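Local coordinates for protein Dye type peroxidase A (Streptomyces lividans 1326, PDB 6GZW) that is a haem-containing dye-decolourising peroxidase, which probably uses hydrogen peroxide to oxidise dyes and related substrates, at residues G78-F92 and G124-V137. Numbering follows the deposited sequence.
Sequences GPSSLTVTFGFGHSF and GDLWVQIGADDALV
S91 and D125 close one end of an antiparallel pair of neighbouring strands, 83-89 and 126-132, in the N-terminal half of the dye-type peroxidase fold. D125 can be followed outward: CB lies 4.2 Å from F92 CD1, CG sits near S91 OG, and OD1 accepts a hydrogen bond from S91 OG at 2.7 Å, met on its anti side and 19° out of the carboxylate plane. OD1 also forms a salt bridge with R95, while OD2 accepts from the backbone of L37. S91 OG stands between its backbone N and carbonyl carbon (chi1 57°), which turns it to D125; a water donates to it and accepts from G124 N. D125 and L126 form a classic beta bulge opposite F35. D125 O accepts from G89 N at 2.9 Å. From there paired backbone bonds join G87 to W127, T85 to Q129 and T83 to G131. On the face turned to helix 43-61, L126 CD2 comes within 3.5 Å of F88 CD2 as the two side chains run side by side; F88 CD2 in turn stands over the centre of the F92 ring. V84 CG1 meets V128 CG1 at 3.6 Å. On the other face a water donates to T85 OG1 and Q129 O and bonds T83 OG1; T83 OG1 also bonds to Q27, and T85 OG1 to the carbonyl of P20. At the far end D133 N reaches S80 O almost straight (177°), and V137 CG2 packs 3.7 Å from S80 OG. The chemistry is divided: a hydrocarbon face packs against helix 43-61; on the face carrying T83, T85 and Q129 a water, with Q27 and P20, satisfies both buried threonine hydroxyls; and D125, shared by hydroxyl, guanidinium and amide, would be expected to favour its charged form.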
loop_
_atom_site.group_PDB
_atom_site.type_symbol
_atom_site.label_atom_id
_atom_site.label_comp_id
_atom_site.label_asym_id
_atom_site.label_seq_id
_atom_site.Cartn_x
_atom_site.Cartn_y
_atom_site.Cartn_z
ATOM N N GLY A 78 -2.358 15.343 -9.625
ATOM C CA GLY A 78 -2.418 15.145 -11.076
ATOM C C GLY A 78 -2.865 13.722 -11.364
ATOM O O GLY A 78 -3.096 12.928 -10.422
ATOM N N PRO A 79 -2.967 13.343 -12.660
ATOM C CA PRO A 79 -3.420 11.995 -13.014
ATOM C C PRO A 79 -2.525 10.867 -12.424
ATOM O O PRO A 79 -2.995 9.733 -12.264
ATOM C CB PRO A 79 -3.345 11.983 -14.538
ATOM C CG PRO A 79 -3.317 13.427 -14.963
ATOM C CD PRO A 79 -2.879 14.255 -13.821
ATOM N N SER A 80 -1.255 11.181 -12.142
ATOM C CA SER A 80 -0.328 10.252 -11.468
ATOM C C SER A 80 -0.257 8.876 -12.167
ATOM O O SER A 80 -0.231 7.799 -11.519
ATOM C CB SER A 80 -0.693 10.057 -9.991
ATOM O OG SER A 80 -0.802 11.288 -9.318
ATOM N N SER A 81 -0.277 8.903 -13.507
ATOM C CA SER A 81 -0.229 7.701 -14.352
ATOM C C SER A 81 -1.332 6.694 -14.081
ATOM O O SER A 81 -1.156 5.500 -14.296
ATOM C CB SER A 81 1.166 7.024 -14.285
ATOM O OG SER A 81 2.136 7.923 -14.764
ATOM N N LEU A 82 -2.510 7.183 -13.665
ATOM C CA LEU A 82 -3.632 6.292 -13.382
ATOM C C LEU A 82 -4.007 5.530 -14.644
ATOM O O LEU A 82 -4.124 6.153 -15.707
ATOM C CB LEU A 82 -4.872 7.054 -12.888
ATOM C CG LEU A 82 -6.116 6.169 -12.680
ATOM C CD1 LEU A 82 -6.005 5.185 -11.512
ATOM C CD2 LEU A 82 -7.348 7.037 -12.491
ATOM N N THR A 83 -4.218 4.216 -14.513
ATOM C CA THR A 83 -4.861 3.413 -15.539
ATOM C C THR A 83 -5.929 2.543 -14.933
ATOM O O THR A 83 -5.839 2.113 -13.781
ATOM C CB THR A 83 -3.906 2.514 -16.370
ATOM O OG1 THR A 83 -3.292 1.517 -15.523
ATOM C CG2 THR A 83 -2.822 3.340 -17.008
ATOM N N VAL A 84 -6.967 2.309 -15.722
ATOM C CA VAL A 84 -8.064 1.404 -15.405
ATOM C C VAL A 84 -8.269 0.488 -16.613
ATOM O O VAL A 84 -8.387 0.976 -17.736
ATOM C CB VAL A 84 -9.379 2.166 -15.108
ATOM C CG1 VAL A 84 -10.413 1.203 -14.533
ATOM C CG2 VAL A 84 -9.116 3.299 -14.140
ATOM N N THR A 85 -8.314 -0.811 -16.357
ATOM C CA THR A 85 -8.432 -1.851 -17.377
ATOM C C THR A 85 -9.525 -2.835 -17.006
ATOM O O THR A 85 -9.652 -3.207 -15.832
ATOM C CB THR A 85 -7.125 -2.671 -17.403
ATOM O OG1 THR A 85 -6.010 -1.783 -17.362
ATOM C CG2 THR A 85 -7.079 -3.552 -18.602
ATOM N N PHE A 86 -10.292 -3.287 -17.997
ATOM C CA PHE A 86 -11.474 -4.104 -17.777
ATOM C C PHE A 86 -11.408 -5.450 -18.492
ATOM O O PHE A 86 -11.049 -5.490 -19.691
ATOM C CB PHE A 86 -12.714 -3.355 -18.297
ATOM C CG PHE A 86 -12.904 -1.968 -17.701
ATOM C CD1 PHE A 86 -13.468 -1.807 -16.424
ATOM C CD2 PHE A 86 -12.470 -0.826 -18.377
ATOM C CE1 PHE A 86 -13.627 -0.566 -15.872
ATOM C CE2 PHE A 86 -12.620 0.443 -17.813
ATOM C CZ PHE A 86 -13.202 0.568 -16.549
ATOM N N GLY A 87 -11.853 -6.522 -17.822
ATOM C CA GLY A 87 -11.957 -7.846 -18.448
ATOM C C GLY A 87 -13.214 -8.608 -18.069
ATOM O O GLY A 87 -13.910 -8.246 -17.115
ATOM N N PHE A 88 -13.490 -9.664 -18.838
ATOM C CA PHE A 88 -14.632 -10.547 -18.659
ATOM C C PHE A 88 -14.158 -11.980 -18.411
ATOM O O PHE A 88 -13.282 -12.481 -19.147
ATOM C CB PHE A 88 -15.531 -10.536 -19.916
ATOM C CG PHE A 88 -15.998 -9.181 -20.308
ATOM C CD1 PHE A 88 -15.179 -8.329 -21.038
ATOM C CD2 PHE A 88 -17.238 -8.717 -19.897
ATOM C CE1 PHE A 88 -15.582 -7.050 -21.375
ATOM C CE2 PHE A 88 -17.649 -7.447 -20.227
ATOM C CZ PHE A 88 -16.832 -6.608 -20.963
ATOM N N GLY A 89 -14.738 -12.652 -17.426
ATOM C CA GLY A 89 -14.377 -14.024 -17.087
ATOM C C GLY A 89 -15.281 -14.995 -17.837
ATOM O O GLY A 89 -16.316 -14.588 -18.390
ATOM N N HIS A 90 -14.885 -16.264 -17.807
ATOM C CA HIS A 90 -15.662 -17.366 -18.379
ATOM C C HIS A 90 -17.122 -17.338 -17.926
ATOM O O HIS A 90 -18.036 -17.454 -18.769
ATOM C CB HIS A 90 -14.992 -18.695 -18.019
ATOM C CG HIS A 90 -15.633 -19.902 -18.622
ATOM N ND1 HIS A 90 -16.722 -20.527 -18.054
ATOM C CD2 HIS A 90 -15.284 -20.650 -19.696
ATOM C CE1 HIS A 90 -17.041 -21.586 -18.780
ATOM N NE2 HIS A 90 -16.179 -21.687 -19.778
ATOM N N SER A 91 -17.347 -17.121 -16.625
ATOM C CA SER A 91 -18.691 -17.156 -16.047
ATOM C C SER A 91 -19.611 -16.057 -16.567
ATOM O O SER A 91 -20.816 -16.229 -16.591
ATOM C CB SER A 91 -18.607 -17.104 -14.520
ATOM O OG SER A 91 -17.900 -15.952 -14.109
ATOM N N PHE A 92 -19.053 -14.928 -16.998
ATOM C CA PHE A 92 -19.862 -13.806 -17.476
ATOM C C PHE A 92 -20.882 -14.173 -18.570
ATOM O O PHE A 92 -22.019 -13.662 -18.581
ATOM C CB PHE A 92 -18.930 -12.727 -18.015
ATOM C CG PHE A 92 -19.632 -11.494 -18.519
ATOM C CD1 PHE A 92 -19.980 -10.461 -17.647
ATOM C CD2 PHE A 92 -19.932 -11.339 -19.880
ATOM C CE1 PHE A 92 -20.615 -9.307 -18.119
ATOM C CE2 PHE A 92 -20.576 -10.201 -20.339
ATOM C CZ PHE A 92 -20.922 -9.185 -19.461
ATOM N N GLY A 124 -14.473 -14.916 -11.347
ATOM C CA GLY A 124 -15.393 -13.776 -11.306
ATOM C C GLY A 124 -15.934 -13.461 -12.669
ATOM O O GLY A 124 -15.304 -13.754 -13.679
ATOM N N ASP A 125 -17.116 -12.835 -12.698
ATOM C CA ASP A 125 -17.684 -12.402 -13.981
ATOM C C ASP A 125 -16.886 -11.295 -14.642
ATOM O O ASP A 125 -16.724 -11.304 -15.887
ATOM C CB ASP A 125 -19.133 -11.922 -13.814
ATOM C CG ASP A 125 -20.115 -13.033 -13.366
ATOM O OD1 ASP A 125 -19.891 -14.248 -13.667
ATOM O OD2 ASP A 125 -21.121 -12.659 -12.682
ATOM N N LEU A 126 -16.404 -10.332 -13.837
ATOM C CA LEU A 126 -15.771 -9.117 -14.339
ATOM C C LEU A 126 -14.513 -8.821 -13.547
ATOM O O LEU A 126 -14.499 -9.028 -12.329
ATOM C CB LEU A 126 -16.709 -7.922 -14.206
ATOM C CG LEU A 126 -17.955 -7.949 -15.091
ATOM C CD1 LEU A 126 -18.964 -6.941 -14.586
ATOM C CD2 LEU A 126 -17.588 -7.693 -16.553
ATOM N N TRP A 127 -13.496 -8.301 -14.214
ATOM C CA TRP A 127 -12.245 -7.921 -13.533
ATOM C C TRP A 127 -11.896 -6.493 -13.867
ATOM O O TRP A 127 -12.062 -6.059 -14.997
ATOM C CB TRP A 127 -11.153 -8.861 -14.015
ATOM C CG TRP A 127 -9.761 -8.634 -13.498
ATOM C CD1 TRP A 127 -9.259 -8.940 -12.245
ATOM C CD2 TRP A 127 -8.672 -8.084 -14.245
ATOM N NE1 TRP A 127 -7.928 -8.630 -12.200
ATOM C CE2 TRP A 127 -7.536 -8.107 -13.406
ATOM C CE3 TRP A 127 -8.536 -7.604 -15.561
ATOM C CZ2 TRP A 127 -6.272 -7.649 -13.837
ATOM C CZ3 TRP A 127 -7.280 -7.127 -15.989
ATOM C CH2 TRP A 127 -6.161 -7.175 -15.138
ATOM N N VAL A 128 -11.428 -5.733 -12.864
ATOM C CA VAL A 128 -10.879 -4.413 -13.107
ATOM C C VAL A 128 -9.510 -4.313 -12.470
ATOM O O VAL A 128 -9.331 -4.740 -11.309
ATOM C CB VAL A 128 -11.781 -3.293 -12.520
ATOM C CG1 VAL A 128 -11.260 -1.933 -12.967
ATOM C CG2 VAL A 128 -13.221 -3.506 -12.943
ATOM N N GLN A 129 -8.556 -3.754 -13.225
ATOM C CA GLN A 129 -7.218 -3.455 -12.721
ATOM C C GLN A 129 -7.043 -1.955 -12.632
ATOM O O GLN A 129 -7.176 -1.228 -13.622
ATOM C CB GLN A 129 -6.156 -4.043 -13.655
ATOM C CG GLN A 129 -4.706 -3.689 -13.303
ATOM C CD GLN A 129 -3.750 -4.182 -14.361
ATOM O OE1 GLN A 129 -3.757 -3.688 -15.504
ATOM N NE2 GLN A 129 -2.939 -5.159 -14.010
ATOM N N ILE A 130 -6.714 -1.481 -11.430
ATOM C CA ILE A 130 -6.449 -0.078 -11.209
ATOM C C ILE A 130 -5.003 0.073 -10.754
ATOM O O ILE A 130 -4.565 -0.651 -9.861
ATOM C CB ILE A 130 -7.398 0.474 -10.141
ATOM C CG1 ILE A 130 -8.810 0.429 -10.727
ATOM C CG2 ILE A 130 -7.003 1.901 -9.731
ATOM C CD1 ILE A 130 -9.875 0.559 -9.717
ATOM N N GLY A 131 -4.281 1.005 -11.361
ATOM C CA GLY A 131 -2.941 1.368 -10.943
ATOM C C GLY A 131 -2.615 2.831 -11.104
ATOM O O GLY A 131 -3.173 3.505 -11.974
ATOM N N ALA A 132 -1.765 3.338 -10.215
ATOM C CA ALA A 132 -1.281 4.698 -10.262
ATOM C C ALA A 132 -0.060 4.832 -9.394
ATOM O O ALA A 132 0.232 3.947 -8.575
ATOM C CB ALA A 132 -2.374 5.683 -9.794
ATOM N N ASP A 133 0.629 5.945 -9.530
ATOM C CA ASP A 133 1.799 6.213 -8.688
ATOM C C ASP A 133 1.496 6.977 -7.401
ATOM O O ASP A 133 2.419 7.211 -6.619
ATOM C CB ASP A 133 2.837 6.949 -9.530
ATOM C CG ASP A 133 3.525 6.037 -10.534
ATOM O OD1 ASP A 133 3.866 4.870 -10.183
ATOM O OD2 ASP A 133 3.760 6.492 -11.667
ATOM N N ASP A 134 0.249 7.405 -7.222
ATOM C CA ASP A 134 -0.218 7.992 -5.962
ATOM C C ASP A 134 -1.328 7.135 -5.365
ATOM O O ASP A 134 -2.278 6.740 -6.052
ATOM C CB ASP A 134 -0.718 9.419 -6.173
ATOM C CG ASP A 134 -1.150 10.043 -4.888
ATOM O OD1 ASP A 134 -0.237 10.421 -4.146
ATOM O OD2 ASP A 134 -2.377 10.130 -4.599
ATOM N N ALA A 135 -1.249 6.898 -4.062
ATOM C CA ALA A 135 -2.191 5.998 -3.396
ATOM C C ALA A 135 -3.589 6.609 -3.255
ATOM O O ALA A 135 -4.562 5.875 -3.221
ATOM C CB ALA A 135 -1.658 5.536 -2.024
ATOM N N LEU A 136 -3.687 7.926 -3.096
ATOM C CA LEU A 136 -5.000 8.574 -3.021
ATOM C C LEU A 136 -5.691 8.541 -4.372
ATOM O O LEU A 136 -6.880 8.186 -4.459
ATOM C CB LEU A 136 -4.927 10.008 -2.476
ATOM C CG LEU A 136 -4.307 10.171 -1.079
ATOM C CD1 LEU A 136 -4.512 11.597 -0.595
ATOM C CD2 LEU A 136 -4.836 9.155 -0.080
ATOM N N VAL A 137 -4.934 8.836 -5.432
ATOM C CA VAL A 137 -5.464 8.687 -6.796
ATOM C C VAL A 137 -5.940 7.268 -7.016
ATOM O O VAL A 137 -7.031 7.029 -7.549
ATOM C CB VAL A 137 -4.416 9.091 -7.874
ATOM C CG1 VAL A 137 -4.899 8.745 -9.268
ATOM C CG2 VAL A 137 -4.081 10.574 -7.761
HETATM O O HOH W 1 3.640 8.929 -12.703
HETATM O O HOH W 2 -4.961 -0.567 -15.246
HETATM O O HOH W 3 -16.472 -16.921 -12.006
#